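Local coordinates for protein yciO (Escherichia coli, PDB 1K7J), which is of unknown function but belongs to the SUA5 family and may bind double-stranded RNA, at residues A[19-22]-A[23-27]; A[90-94]-A[95-99]; A[111-115]-A[116-120]. All coordinates share one frame; numbering follows the deposited sequence.

How the interactions relate
Interactions 2 and 3 sit on neighbouring antiparallel strands of the same sheet, 97-102 and 118-122, and touch where T98 packs on G120. Interaction 1 is separate: it closes helix 14-25, with its centre about 26 Å from the centres of both others, and lies across the chain's centre from interaction 2. All three run from buried to exposed residues. In interaction 1, helical backbone bonds line up beside one buried flank, and a long salt bridge sits on the outer one. Interaction 2 brings a carbonyl up to two aromatic rings and fills in with water. Interaction 3 relies on a turn stitched by backbone bonds, with leucines against an isoleucine.

Interaction 1: A[19-22]-A[23-27]; sequences QAVE and IVRKG
V21 and R25, one turn apart on helix 14-25, meet where the buried flank of the helix gives way to solvent. The V21 methyl CG1 lies over one face of the R25 guanidinium, offset toward its rim, 3.7 Å from R25 NE. It gets there by standing opposite the backbone N about the first torsion (chi1 168°), while the arginine runs extended from CG to NE; R25 NH2 goes on to bond the carbonyl O of L136. The tight part is the inner flank: A20 rests on L170, I172 and L132, V24 presses on I30, and V24 CG2 comes within 3.5 Å of A20 O. Four successive backbone bonds run alongside, and the shortest joins R25 N to V21 O at 2.8 Å. The last, K26 N to E22 O, is more bent (137° at the hydrogen), and here the helix ends in a Schellman motif, with G27 at positive phi as its C-prime residue and G27 N bonded to V24 O at 3.0 Å. The outer flank is looser. E22 bends at chi2, laying OE2 against the K26 methylenes, 3.4 Å from K26 CE. The charges are paired only loosely, in a long salt bridge, E22 OE2 to K26 NZ at 3.9 Å. Cutting E22 back to an alanine would probably leave the K26 ammonium without this mate and its methylenes freer to swing.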
ATOM      1  N   GLN A  19     -17.220  -7.907   0.358  1.00 10.92           N
ATOM      2  CA  GLN A  19     -17.736  -7.060   1.427  1.00 11.17           C
ATOM      3  C   GLN A  19     -16.699  -6.012   1.828  1.00 10.51           C
ATOM      4  O   GLN A  19     -17.041  -4.863   2.107  1.00 10.91           O
ATOM      5  CB  GLN A  19     -18.130  -7.904   2.642  1.00 12.75           C
ATOM      6  CG  GLN A  19     -19.448  -8.636   2.467  1.00 15.54           C
ATOM      7  CD  GLN A  19     -19.835  -9.434   3.695  1.00 17.36           C
ATOM      8  OE1 GLN A  19     -19.765  -8.937   4.820  1.00 18.27           O
ATOM      9  NE2 GLN A  19     -20.261 -10.677   3.486  1.00 18.52           N
ATOM     10  N   ALA A  20     -15.430  -6.408   1.849  1.00  9.79           N
ATOM     11  CA  ALA A  20     -14.358  -5.485   2.204  1.00  9.54           C
ATOM     12  C   ALA A  20     -14.288  -4.360   1.176  1.00  9.68           C
ATOM     13  O   ALA A  20     -14.158  -3.188   1.527  1.00 10.48           O
ATOM     14  CB  ALA A  20     -13.023  -6.226   2.262  1.00  9.13           C
ATOM     15  N   VAL A  21     -14.382  -4.723  -0.099  1.00 10.59           N
ATOM     16  CA  VAL A  21     -14.328  -3.735  -1.169  1.00 11.39           C
ATOM     17  C   VAL A  21     -15.525  -2.784  -1.103  1.00 11.95           C
ATOM     18  O   VAL A  21     -15.399  -1.596  -1.402  1.00 11.90           O
ATOM     19  CB  VAL A  21     -14.263  -4.424  -2.553  1.00 11.69           C
ATOM     20  CG1 VAL A  21     -14.509  -3.411  -3.665  1.00 12.45           C
ATOM     21  CG2 VAL A  21     -12.894  -5.066  -2.739  1.00 12.42           C
ATOM     22  N   GLU A  22     -16.687  -3.293  -0.706  1.00 12.56           N
ATOM     23  CA  GLU A  22     -17.855  -2.428  -0.613  1.00 13.61           C
ATOM     24  C   GLU A  22     -17.636  -1.392   0.487  1.00 13.07           C
ATOM     25  O   GLU A  22     -18.072  -0.246   0.369  1.00 12.98           O
ATOM     26  CB  GLU A  22     -19.118  -3.245  -0.335  1.00 16.27           C
ATOM     27  CG  GLU A  22     -20.392  -2.422  -0.440  1.00 20.14           C
ATOM     28  CD  GLU A  22     -20.434  -1.564  -1.698  1.00 22.31           C
ATOM     29  OE1 GLU A  22     -20.326  -2.124  -2.813  1.00 22.72           O
ATOM     30  OE2 GLU A  22     -20.570  -0.326  -1.571  1.00 23.26           O
ATOM     31  N   ILE A  23     -16.959  -1.797   1.556  1.00 12.37           N
ATOM     32  CA  ILE A  23     -16.662  -0.882   2.651  1.00 12.12           C
ATOM     33  C   ILE A  23     -15.725   0.207   2.125  1.00 12.35           C
ATOM     34  O   ILE A  23     -15.892   1.388   2.434  1.00 12.67           O
ATOM     35  CB  ILE A  23     -16.011  -1.636   3.835  1.00 11.98           C
ATOM     36  CG1 ILE A  23     -17.074  -2.504   4.520  1.00 12.58           C
ATOM     37  CG2 ILE A  23     -15.382  -0.650   4.815  1.00 12.23           C
ATOM     38  CD1 ILE A  23     -16.523  -3.516   5.513  1.00 12.28           C
ATOM     39  N   VAL A  24     -14.744  -0.191   1.318  1.00 11.72           N
ATOM     40  CA  VAL A  24     -13.807   0.766   0.736  1.00 11.85           C
ATOM     41  C   VAL A  24     -14.541   1.735  -0.198  1.00 12.50           C
ATOM     42  O   VAL A  24     -14.312   2.943  -0.156  1.00 13.08           O
ATOM     43  CB  VAL A  24     -12.688   0.039  -0.059  1.00 11.89           C
ATOM     44  CG1 VAL A  24     -11.859   1.047  -0.866  1.00 11.32           C
ATOM     45  CG2 VAL A  24     -11.791  -0.722   0.903  1.00 11.62           C
ATOM     46  N   ARG A  25     -15.433   1.204  -1.031  1.00 12.95           N
ATOM     47  CA  ARG A  25     -16.178   2.039  -1.970  1.00 14.04           C
ATOM     48  C   ARG A  25     -17.059   3.068  -1.273  1.00 14.21           C
ATOM     49  O   ARG A  25     -17.318   4.140  -1.818  1.00 14.61           O
ATOM     50  CB  ARG A  25     -17.018   1.159  -2.907  1.00 14.83           C
ATOM     51  CG  ARG A  25     -16.185   0.532  -4.019  1.00 16.68           C
ATOM     52  CD  ARG A  25     -16.947  -0.512  -4.824  1.00 18.57           C
ATOM     53  NE  ARG A  25     -16.146  -0.976  -5.956  1.00 20.35           N
ATOM     54  CZ  ARG A  25     -16.376  -2.095  -6.638  1.00 21.40           C
ATOM     55  NH1 ARG A  25     -17.389  -2.886  -6.309  1.00 21.39           N
ATOM     56  NH2 ARG A  25     -15.593  -2.419  -7.660  1.00 21.32           N
ATOM     57  N   LYS A  26     -17.504   2.750  -0.063  1.00 14.83           N
ATOM     58  CA  LYS A  26     -18.350   3.663   0.697  1.00 15.38           C
ATOM     59  C   LYS A  26     -17.537   4.694   1.471  1.00 15.56           C
ATOM     60  O   LYS A  26     -18.090   5.472   2.247  1.00 16.11           O
ATOM     61  CB  LYS A  26     -19.249   2.878   1.654  1.00 16.74           C
ATOM     62  CG  LYS A  26     -20.318   2.057   0.952  1.00 18.76           C
ATOM     63  CD  LYS A  26     -21.172   1.300   1.951  1.00 20.17           C
ATOM     64  CE  LYS A  26     -22.302   0.551   1.263  1.00 21.43           C
ATOM     65  NZ  LYS A  26     -23.236   1.484   0.569  1.00 22.19           N
ATOM     66  N   GLY A  27     -16.222   4.693   1.262  1.00 14.69           N
ATOM     67  CA  GLY A  27     -15.364   5.655   1.936  1.00 14.91           C
ATOM     68  C   GLY A  27     -14.752   5.197   3.245  1.00 14.33           C
ATOM     69  O   GLY A  27     -14.277   6.020   4.033  1.00 15.63           O
TER

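Interaction 2: A[90-94]-A[95-99]; sequences KNNTP and GNYTF
The loop leading from helix 83-90 into strand 97-102 doubles back, bringing N92 against the rings of Y97 and F99. The carbonyl of N92 does most of the touching: N92 O lies 3.4 Å from Y97 CD2, approaching that ring obliquely, and 3.7 Å from F99 CZ, here at the ring edge and in its plane. The slightly positive C-H rim of F99 thus faces the oxygen, probably a mildly favourable placing. The N92 side chain carries on the contact with Y97. Its CB sits 3.9 Å from Y97 CE2, and the amide plane stands 75° from the tyrosine ring.

Two waters fill in the polar side, both in the plane of the Y97 ring at its edge. One gives its protons to N92 O and G95 O, each at 2.8 Å, spanning the turn where no direct hydrogen bond crosses. The other donates to N92 OD1 and to Y97 OH, the latter at 2.9 Å; that hydroxyl is also bonded to D201 O, and F205 meets the Y97 ring edge-to-face.

The reversal itself rests on a cis peptide bond before P94 and on G95 at positive phi, where a side chain would run into P94 O. Beyond it the chain enters the sheet between strand 118-122, antiparallel to it, and strand 183-186, parallel to it.

On the helix side, N92 ND2 reaches back to L88 O and T93 OG1 to M89 O, tying the loop to the end of helix 83-90. With OG1 held between N and C (chi1 47°), T93 turns its methyl CG2 obliquely to the F99 ring, 4.1 Å from F99 CE2.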
ATOM      1  N   LYS A  90      10.071  -4.281 -14.094  1.00 13.03           N
ATOM      2  CA  LYS A  90       9.578  -5.484 -14.760  1.00 14.29           C
ATOM      3  C   LYS A  90      10.242  -6.742 -14.204  1.00 14.22           C
ATOM      4  O   LYS A  90       9.656  -7.823 -14.221  1.00 15.04           O
ATOM      5  CB  LYS A  90       9.820  -5.402 -16.272  1.00 15.56           C
ATOM      6  CG  LYS A  90      11.282  -5.420 -16.676  1.00 17.78           C
ATOM      7  CD  LYS A  90      11.446  -5.235 -18.180  1.00 19.90           C
ATOM      8  CE  LYS A  90      12.915  -5.214 -18.575  1.00 21.43           C
ATOM      9  NZ  LYS A  90      13.099  -4.884 -20.021  1.00 22.33           N
ATOM     10  N   ASN A  91      11.463  -6.594 -13.703  1.00 14.37           N
ATOM     11  CA  ASN A  91      12.196  -7.728 -13.154  1.00 15.48           C
ATOM     12  C   ASN A  91      12.200  -7.753 -11.631  1.00 15.00           C
ATOM     13  O   ASN A  91      12.885  -8.572 -11.017  1.00 15.42           O
ATOM     14  CB  ASN A  91      13.636  -7.716 -13.671  1.00 17.26           C
ATOM     15  CG  ASN A  91      13.713  -7.945 -15.167  1.00 18.81           C
ATOM     16  OD1 ASN A  91      13.124  -8.892 -15.691  1.00 19.59           O
ATOM     17  ND2 ASN A  91      14.446  -7.081 -15.861  1.00 19.88           N
ATOM     18  N   ASN A  92      11.424  -6.866 -11.022  1.00 13.64           N
ATOM     19  CA  ASN A  92      11.366  -6.795  -9.571  1.00 13.35           C
ATOM     20  C   ASN A  92       9.949  -6.553  -9.064  1.00 13.11           C
ATOM     21  O   ASN A  92       9.714  -5.720  -8.187  1.00 12.46           O
ATOM     22  CB  ASN A  92      12.321  -5.708  -9.075  1.00 12.96           C
ATOM     23  CG  ASN A  92      13.770  -6.047  -9.358  1.00 13.54           C
ATOM     24  OD1 ASN A  92      14.345  -6.942  -8.733  1.00 14.32           O
ATOM     25  ND2 ASN A  92      14.369  -5.346 -10.316  1.00 13.27           N
ATOM     26  N   THR A  93       9.014  -7.297  -9.641  1.00 12.98           N
ATOM     27  CA  THR A  93       7.603  -7.240  -9.272  1.00 13.15           C
ATOM     28  C   THR A  93       7.076  -8.666  -9.402  1.00 12.83           C
ATOM     29  O   THR A  93       7.577  -9.441 -10.219  1.00 13.69           O
ATOM     30  CB  THR A  93       6.788  -6.328 -10.220  1.00 13.71           C
ATOM     31  OG1 THR A  93       7.116  -6.638 -11.583  1.00 15.02           O
ATOM     32  CG2 THR A  93       7.075  -4.860  -9.940  1.00 14.32           C
ATOM     33  N   PRO A  94       6.066  -9.036  -8.600  1.00 11.52           N
ATOM     34  CA  PRO A  94       5.393  -8.220  -7.587  1.00 10.91           C
ATOM     35  C   PRO A  94       5.979  -8.418  -6.191  1.00 10.15           C
ATOM     36  O   PRO A  94       6.839  -9.276  -5.976  1.00 10.86           O
ATOM     37  CB  PRO A  94       3.958  -8.719  -7.663  1.00 10.88           C
ATOM     38  CG  PRO A  94       4.176 -10.202  -7.838  1.00 11.26           C
ATOM     39  CD  PRO A  94       5.301 -10.270  -8.865  1.00 11.57           C
ATOM     40  N   GLY A  95       5.495  -7.606  -5.256  1.00  9.05           N
ATOM     41  CA  GLY A  95       5.907  -7.687  -3.867  1.00  8.62           C
ATOM     42  C   GLY A  95       7.255  -7.121  -3.468  1.00  7.92           C
ATOM     43  O   GLY A  95       8.095  -6.806  -4.314  1.00  8.03           O
ATOM     44  N   ASN A  96       7.415  -6.958  -2.156  1.00  7.80           N
ATOM     45  CA  ASN A  96       8.648  -6.499  -1.512  1.00  7.91           C
ATOM     46  C   ASN A  96       9.176  -5.094  -1.761  1.00  7.56           C
ATOM     47  O   ASN A  96      10.116  -4.673  -1.084  1.00  7.75           O
ATOM     48  CB  ASN A  96       9.779  -7.487  -1.818  1.00  8.97           C
ATOM     49  CG  ASN A  96       9.405  -8.918  -1.496  1.00 10.41           C
ATOM     50  OD1 ASN A  96       8.550  -9.172  -0.645  1.00 11.61           O
ATOM     51  ND2 ASN A  96      10.054  -9.863  -2.165  1.00 12.70           N
ATOM     52  N   TYR A  97       8.582  -4.369  -2.702  1.00  7.59           N
ATOM     53  CA  TYR A  97       9.063  -3.030  -3.038  1.00  7.45           C
ATOM     54  C   TYR A  97       7.999  -1.955  -3.181  1.00  7.28           C
ATOM     55  O   TYR A  97       6.850  -2.229  -3.531  1.00  7.30           O
ATOM     56  CB  TYR A  97       9.794  -3.051  -4.381  1.00  8.05           C
ATOM     57  CG  TYR A  97      11.028  -3.905  -4.464  1.00  7.51           C
ATOM     58  CD1 TYR A  97      12.251  -3.444  -3.977  1.00  7.94           C
ATOM     59  CD2 TYR A  97      10.988  -5.152  -5.087  1.00  7.93           C
ATOM     60  CE1 TYR A  97      13.411  -4.199  -4.121  1.00  8.49           C
ATOM     61  CE2 TYR A  97      12.137  -5.917  -5.233  1.00  8.38           C
ATOM     62  CZ  TYR A  97      13.346  -5.432  -4.753  1.00  8.47           C
ATOM     63  OH  TYR A  97      14.489  -6.167  -4.933  1.00  9.31           O
ATOM     64  N   THR A  98       8.422  -0.723  -2.924  1.00  7.18           N
ATOM     65  CA  THR A  98       7.597   0.460  -3.119  1.00  7.26           C
ATOM     66  C   THR A  98       8.508   1.324  -3.986  1.00  7.75           C
ATOM     67  O   THR A  98       9.661   1.577  -3.627  1.00  8.24           O
ATOM     68  CB  THR A  98       7.300   1.207  -1.815  1.00  7.14           C
ATOM     69  OG1 THR A  98       6.487   0.385  -0.973  1.00  7.29           O
ATOM     70  CG2 THR A  98       6.555   2.507  -2.111  1.00  8.11           C
ATOM     71  N   PHE A  99       8.006   1.756  -5.134  1.00  7.71           N
ATOM     72  CA  PHE A  99       8.806   2.566  -6.041  1.00  7.96           C
ATOM     73  C   PHE A  99       8.290   3.993  -6.076  1.00  8.03           C
ATOM     74  O   PHE A  99       7.116   4.221  -6.354  1.00  7.90           O
ATOM     75  CB  PHE A  99       8.759   1.963  -7.448  1.00  8.25           C
ATOM     76  CG  PHE A  99       9.260   0.546  -7.518  1.00  8.41           C
ATOM     77  CD1 PHE A  99      10.612   0.266  -7.351  1.00  8.87           C
ATOM     78  CD2 PHE A  99       8.377  -0.510  -7.747  1.00  8.87           C
ATOM     79  CE1 PHE A  99      11.084  -1.047  -7.411  1.00  9.34           C
ATOM     80  CE2 PHE A  99       8.839  -1.827  -7.810  1.00  8.67           C
ATOM     81  CZ  PHE A  99      10.198  -2.092  -7.640  1.00  9.10           C
TER
HETATM   82  O   HOH W   1       7.466  -5.232  -6.547  1.00  9.38           O
HETATM   83  O   HOH W   2      14.472  -8.582  -6.507  1.00 19.60           O

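Interaction 3: A[111-115]-A[116-120]; sequences LLQEK and RKTIG
Q113 pairs with both K117 and T118 where the chain reverses into strand 118-122, a geometry that fits a G1 beta bulge, with K117 at positive phi in the first bulge position. Two backbone bonds define it. Q113 N gives a nearly straight bond to T118 O, 2.9 Å long and in the carbonyl plane, while K117 N returns to Q113 O at 2.7 Å, a more bent bond. T118 O is further approached by the CA-H of L112 and by a water that also lies 2.7 Å from L111 O. A third bond comes from a side chain: K117, folded at chi2 (-57°), curls back over the turn so that its NZ donates to E114 O at 2.8 Å.

The apolar contacts lie on the strand side. L112 CD2 meets I119 CG2 at 3.9 Å, the two side chains crossing at a slant, and L111 CB touches I119 CD1 at 4.2 Å; L112 also rests on V107 and I119 on F65.

Q113 and T118 pack side by side, pointing the same way, with Q113 CB 3.5 Å from T118 OG1, a hydroxyl held by N64 OD1.

R116 leads outward: its guanidinium forms a salt bridge with D186 and a hydrogen bond to T188 OG1, while locally the methyl T118 CG2 sits over the centre of one face of that guanidinium, 4.2 Å above its plane.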
ATOM      1  N   LEU A 111      -2.790  13.806  -3.216  1.00 13.20           N
ATOM      2  CA  LEU A 111      -2.056  12.589  -2.885  1.00 13.05           C
ATOM      3  C   LEU A 111      -0.596  12.628  -3.324  1.00 13.16           C
ATOM      4  O   LEU A 111       0.190  11.759  -2.951  1.00 13.00           O
ATOM      5  CB  LEU A 111      -2.747  11.376  -3.509  1.00 12.93           C
ATOM      6  CG  LEU A 111      -4.184  11.138  -3.041  1.00 12.84           C
ATOM      7  CD1 LEU A 111      -4.745   9.908  -3.737  1.00 13.02           C
ATOM      8  CD2 LEU A 111      -4.216  10.963  -1.531  1.00 13.22           C
ATOM      9  N   LEU A 112      -0.235  13.639  -4.105  1.00 13.33           N
ATOM     10  CA  LEU A 112       1.133  13.772  -4.588  1.00 13.83           C
ATOM     11  C   LEU A 112       1.961  14.637  -3.652  1.00 14.34           C
ATOM     12  O   LEU A 112       1.453  15.595  -3.065  1.00 14.66           O
ATOM     13  CB  LEU A 112       1.138  14.370  -5.996  1.00 13.53           C
ATOM     14  CG  LEU A 112       0.384  13.569  -7.062  1.00 13.46           C
ATOM     15  CD1 LEU A 112       0.463  14.290  -8.399  1.00 14.51           C
ATOM     16  CD2 LEU A 112       0.972  12.167  -7.174  1.00 13.50           C
ATOM     17  N   GLN A 113       3.239  14.293  -3.512  1.00 14.92           N
ATOM     18  CA  GLN A 113       4.134  15.040  -2.639  1.00 16.03           C
ATOM     19  C   GLN A 113       4.128  16.497  -3.087  1.00 16.64           C
ATOM     20  O   GLN A 113       4.357  16.805  -4.257  1.00 16.19           O
ATOM     21  CB  GLN A 113       5.546  14.449  -2.705  1.00 17.07           C
ATOM     22  CG  GLN A 113       6.350  14.641  -1.430  1.00 19.02           C
ATOM     23  CD  GLN A 113       6.852  16.059  -1.263  1.00 19.94           C
ATOM     24  OE1 GLN A 113       6.947  16.570  -0.146  1.00 20.95           O
ATOM     25  NE2 GLN A 113       7.191  16.699  -2.374  1.00 20.31           N
ATOM     26  N   GLU A 114       3.845  17.384  -2.140  1.00 17.63           N
ATOM     27  CA  GLU A 114       3.756  18.819  -2.388  1.00 19.35           C
ATOM     28  C   GLU A 114       4.793  19.412  -3.335  1.00 19.00           C
ATOM     29  O   GLU A 114       4.443  20.122  -4.279  1.00 19.51           O
ATOM     30  CB  GLU A 114       3.808  19.564  -1.050  1.00 21.07           C
ATOM     31  CG  GLU A 114       5.037  19.230  -0.215  1.00 23.88           C
ATOM     32  CD  GLU A 114       4.949  19.761   1.204  1.00 25.84           C
ATOM     33  OE1 GLU A 114       4.014  19.363   1.932  1.00 26.10           O
ATOM     34  OE2 GLU A 114       5.819  20.573   1.592  1.00 26.73           O
ATOM     35  N   LYS A 115       6.064  19.110  -3.096  1.00 18.91           N
ATOM     36  CA  LYS A 115       7.136  19.665  -3.911  1.00 19.05           C
ATOM     37  C   LYS A 115       7.574  18.832  -5.114  1.00 18.41           C
ATOM     38  O   LYS A 115       7.728  19.359  -6.217  1.00 18.85           O
ATOM     39  CB  LYS A 115       8.349  19.948  -3.020  1.00 19.90           C
ATOM     40  CG  LYS A 115       9.458  20.730  -3.700  1.00 21.03           C
ATOM     41  CD  LYS A 115      10.603  21.009  -2.736  1.00 21.75           C
ATOM     42  CE  LYS A 115      11.683  21.848  -3.399  1.00 22.65           C
ATOM     43  NZ  LYS A 115      12.192  21.199  -4.642  1.00 23.10           N
ATOM     44  N   ARG A 116       7.764  17.535  -4.904  1.00 17.42           N
ATOM     45  CA  ARG A 116       8.228  16.654  -5.967  1.00 16.27           C
ATOM     46  C   ARG A 116       7.137  16.023  -6.843  1.00 15.14           C
ATOM     47  O   ARG A 116       7.434  15.474  -7.906  1.00 15.16           O
ATOM     48  CB  ARG A 116       9.108  15.562  -5.353  1.00 16.83           C
ATOM     49  CG  ARG A 116      10.236  16.109  -4.470  1.00 17.21           C
ATOM     50  CD  ARG A 116      11.336  15.080  -4.336  1.00 18.02           C
ATOM     51  NE  ARG A 116      11.802  14.694  -5.663  1.00 18.09           N
ATOM     52  CZ  ARG A 116      12.101  13.452  -6.025  1.00 18.05           C
ATOM     53  NH1 ARG A 116      11.992  12.452  -5.153  1.00 17.42           N
ATOM     54  NH2 ARG A 116      12.483  13.209  -7.272  1.00 17.29           N
ATOM     55  N   LYS A 117       5.886  16.110  -6.399  1.00 14.31           N
ATOM     56  CA  LYS A 117       4.740  15.560  -7.129  1.00 13.75           C
ATOM     57  C   LYS A 117       4.859  14.048  -7.310  1.00 12.56           C
ATOM     58  O   LYS A 117       4.372  13.475  -8.290  1.00 11.96           O
ATOM     59  CB  LYS A 117       4.606  16.232  -8.500  1.00 15.02           C
ATOM     60  CG  LYS A 117       4.636  17.757  -8.458  1.00 17.28           C
ATOM     61  CD  LYS A 117       3.558  18.316  -7.549  1.00 19.30           C
ATOM     62  CE  LYS A 117       3.655  19.833  -7.456  1.00 20.51           C
ATOM     63  NZ  LYS A 117       2.680  20.388  -6.477  1.00 21.51           N
ATOM     64  N   THR A 118       5.498  13.406  -6.342  1.00 11.94           N
ATOM     65  CA  THR A 118       5.704  11.968  -6.382  1.00 11.42           C
ATOM     66  C   THR A 118       4.735  11.206  -5.491  1.00 11.34           C
ATOM     67  O   THR A 118       3.996  11.789  -4.696  1.00 10.81           O
ATOM     68  CB  THR A 118       7.121  11.613  -5.924  1.00 10.97           C
ATOM     69  OG1 THR A 118       7.360  12.205  -4.640  1.00 11.88           O
ATOM     70  CG2 THR A 118       8.148  12.119  -6.925  1.00 11.45           C
ATOM     71  N   ILE A 119       4.754   9.888  -5.642  1.00 10.78           N
ATOM     72  CA  ILE A 119       3.921   8.998  -4.849  1.00 10.77           C
ATOM     73  C   ILE A 119       4.521   7.601  -4.979  1.00 10.13           C
ATOM     74  O   ILE A 119       5.127   7.273  -6.003  1.00  9.88           O
ATOM     75  CB  ILE A 119       2.444   9.024  -5.334  1.00 11.40           C
ATOM     76  CG1 ILE A 119       1.578   8.161  -4.412  1.00 11.44           C
ATOM     77  CG2 ILE A 119       2.352   8.572  -6.784  1.00 10.90           C
ATOM     78  CD1 ILE A 119       0.087   8.446  -4.538  1.00 12.18           C
ATOM     79  N   GLY A 120       4.384   6.796  -3.932  1.00 10.00           N
ATOM     80  CA  GLY A 120       4.932   5.453  -3.957  1.00  9.70           C
ATOM     81  C   GLY A 120       4.007   4.490  -4.672  1.00  9.89           C
ATOM     82  O   GLY A 120       2.797   4.498  -4.440  1.00 11.45           O
TER
HETATM   83  O   HOH W   3       2.700  11.118  -2.154  1.00 12.05           O